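Local coordinates for protein aminomethyltransferase (Bartonella henselae, PDB 3GIR) that belongs to the aminomethyltransferase family and pairs a folate-binding-type domain with a C-terminal barrel domain, at residues S99-V104 with A154-R159. Numbering follows the deposited sequence.
Sequences SYALPV and AELEKR
R159 reaches from the last turn of helix 149-159 to the end of helix 94-101, where its NH1 donates a hydrogen bond to the backbone O of A101 (3.0 Å). NH1 lies in the carbonyl plane on a lone pair, at a C=O...N angle of 143°, and A101 O in turn lies nearly in the guanidinium plane. A101 is the last helical residue before L102 leaves helical geometry, so the arginine takes up a carbonyl at the helix end. The methyl of A101 rests against two carbons of the other helix, CD of R159 and CD2 of L156, each 4.0 Å from CB. Y100 comes in beside them: with CG anti to the backbone N (chi1 171°), its ring brings CE2 edge-on to within 3.7 Å of the R159 carbonyl O and 4.0 Å of R159 CB, the two side chains crossing at about a right angle.

E155, one turn earlier, fixes the guanidinium. Its OE2 accepts a salt-bridged hydrogen bond from R159 NE (2.7 Å), using the anti lone pair, and a weak one from NH2. The arginine chain is extended from CG to NE, and A101 O and E155 OE2 both lie at the edge of its guanidinium, in plane, which restrains its rotation. R159 also bonds L120 O through NH2 and makes a cation-pi contact with Y293. L156 and R159 of helix 149-159, and L102 just past helix 94-101, pack on the antiparallel sheet of the folate-binding domain: L102 and L156 meet L142 on strand 139-144, while L102 and R159 touch L119 on edge strand 114-120.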
loop_
_atom_site.group_PDB
_atom_site.type_symbol
_atom_site.label_atom_id
_atom_site.label_comp_id
_atom_site.label_asym_id
_atom_site.label_seq_id
_atom_site.Cartn_x
_atom_site.Cartn_y
_atom_site.Cartn_z
ATOM N N SER A 99 2.667 -2.336 -20.769
ATOM C CA SER A 99 1.462 -1.598 -21.211
ATOM C C SER A 99 0.295 -2.500 -21.572
ATOM O O SER A 99 -0.819 -2.042 -21.660
ATOM C CB SER A 99 1.837 -0.695 -22.395
ATOM O OG SER A 99 2.941 0.092 -22.110
ATOM N N TYR A 100 0.541 -3.779 -21.749
ATOM C CA TYR A 100 -0.522 -4.776 -21.859
ATOM C C TYR A 100 -0.949 -5.335 -20.512
ATOM O O TYR A 100 -2.138 -5.448 -20.185
ATOM C CB TYR A 100 -0.045 -5.883 -22.759
ATOM C CG TYR A 100 -0.961 -7.075 -22.779
ATOM C CD1 TYR A 100 -2.238 -6.985 -23.322
ATOM C CD2 TYR A 100 -0.577 -8.284 -22.263
ATOM C CE1 TYR A 100 -3.085 -8.059 -23.323
ATOM C CE2 TYR A 100 -1.411 -9.387 -22.292
ATOM C CZ TYR A 100 -2.688 -9.256 -22.858
ATOM O OH TYR A 100 -3.566 -10.305 -22.849
ATOM N N ALA A 101 0.045 -5.653 -19.673
ATOM C CA ALA A 101 -0.267 -6.288 -18.398
ATOM C C ALA A 101 -0.982 -5.388 -17.449
ATOM O O ALA A 101 -1.830 -5.837 -16.669
ATOM C CB ALA A 101 1.024 -6.895 -17.695
ATOM N N LEU A 102 -0.593 -4.109 -17.468
ATOM C CA LEU A 102 -1.107 -3.111 -16.509
ATOM C C LEU A 102 -1.660 -1.916 -17.261
ATOM O O LEU A 102 -1.136 -1.600 -18.349
ATOM C CB LEU A 102 0.022 -2.583 -15.624
ATOM C CG LEU A 102 0.783 -3.621 -14.825
ATOM C CD1 LEU A 102 2.024 -3.000 -14.121
ATOM C CD2 LEU A 102 -0.131 -4.317 -13.764
ATOM N N PRO A 103 -2.549 -1.151 -16.601
ATOM C CA PRO A 103 -3.086 0.066 -17.262
ATOM C C PRO A 103 -2.153 1.273 -17.134
ATOM O O PRO A 103 -2.494 2.277 -16.506
ATOM C CB PRO A 103 -4.417 0.301 -16.534
ATOM C CG PRO A 103 -4.149 -0.243 -15.150
ATOM C CD PRO A 103 -3.192 -1.409 -15.319
ATOM N N VAL A 104 -1.003 1.183 -17.804
ATOM C CA VAL A 104 0.043 2.186 -17.780
ATOM C C VAL A 104 0.510 2.420 -19.206
ATOM O O VAL A 104 0.294 1.595 -20.091
ATOM C CB VAL A 104 1.257 1.724 -16.908
ATOM C CG1 VAL A 104 0.823 1.377 -15.463
ATOM C CG2 VAL A 104 2.012 0.510 -17.544
ATOM N N ALA A 154 2.635 -15.371 -11.143
ATOM C CA ALA A 154 2.120 -16.355 -12.114
ATOM C C ALA A 154 1.327 -15.674 -13.237
ATOM O O ALA A 154 1.484 -16.017 -14.410
ATOM C CB ALA A 154 1.321 -17.396 -11.398
ATOM N N GLU A 155 0.530 -14.686 -12.876
ATOM C CA GLU A 155 -0.275 -13.988 -13.837
ATOM C C GLU A 155 0.561 -13.088 -14.752
ATOM O O GLU A 155 0.335 -13.039 -15.992
ATOM C CB GLU A 155 -1.408 -13.220 -13.165
ATOM C CG GLU A 155 -2.290 -12.466 -14.169
ATOM C CD GLU A 155 -3.091 -13.405 -15.131
ATOM O OE1 GLU A 155 -3.377 -14.573 -14.739
ATOM O OE2 GLU A 155 -3.351 -12.922 -16.275
ATOM N N LEU A 156 1.577 -12.422 -14.198
ATOM C CA LEU A 156 2.451 -11.600 -15.038
ATOM C C LEU A 156 3.200 -12.450 -16.068
ATOM O O LEU A 156 3.331 -12.074 -17.195
ATOM C CB LEU A 156 3.439 -10.831 -14.126
ATOM C CG LEU A 156 2.819 -9.619 -13.409
ATOM C CD1 LEU A 156 3.719 -9.145 -12.253
ATOM C CD2 LEU A 156 2.567 -8.415 -14.304
ATOM N N GLU A 157 3.662 -13.609 -15.618
ATOM C CA GLU A 157 4.378 -14.586 -16.463
ATOM C C GLU A 157 3.475 -15.032 -17.619
ATOM O O GLU A 157 3.905 -15.102 -18.775
ATOM C CB GLU A 157 4.748 -15.804 -15.621
ATOM C CG GLU A 157 6.004 -16.388 -15.882
ATOM C CD GLU A 157 6.370 -17.521 -14.914
ATOM O OE1 GLU A 157 7.575 -17.703 -14.786
ATOM O OE2 GLU A 157 5.476 -18.220 -14.323
ATOM N N LYS A 158 2.193 -15.287 -17.357
ATOM C CA LYS A 158 1.292 -15.644 -18.446
ATOM C C LYS A 158 1.050 -14.475 -19.387
ATOM O O LYS A 158 0.979 -14.642 -20.580
ATOM C CB LYS A 158 -0.056 -16.163 -17.915
ATOM C CG LYS A 158 0.024 -17.440 -17.081
ATOM C CD LYS A 158 -1.341 -17.745 -16.478
ATOM C CE LYS A 158 -1.211 -18.929 -15.565
ATOM N NZ LYS A 158 -2.364 -19.125 -14.619
ATOM N N ARG A 159 0.867 -13.266 -18.875
ATOM C CA ARG A 159 0.686 -12.091 -19.767
ATOM C C ARG A 159 1.943 -11.754 -20.579
ATOM O O ARG A 159 1.861 -11.034 -21.605
ATOM C CB ARG A 159 0.214 -10.862 -18.927
ATOM C CG ARG A 159 -1.180 -11.056 -18.334
ATOM C CD ARG A 159 -1.710 -9.876 -17.500
ATOM N NE ARG A 159 -2.883 -10.324 -16.766
ATOM C CZ ARG A 159 -3.732 -9.559 -16.111
ATOM N NH1 ARG A 159 -3.614 -8.229 -16.120
ATOM N NH2 ARG A 159 -4.683 -10.176 -15.446
#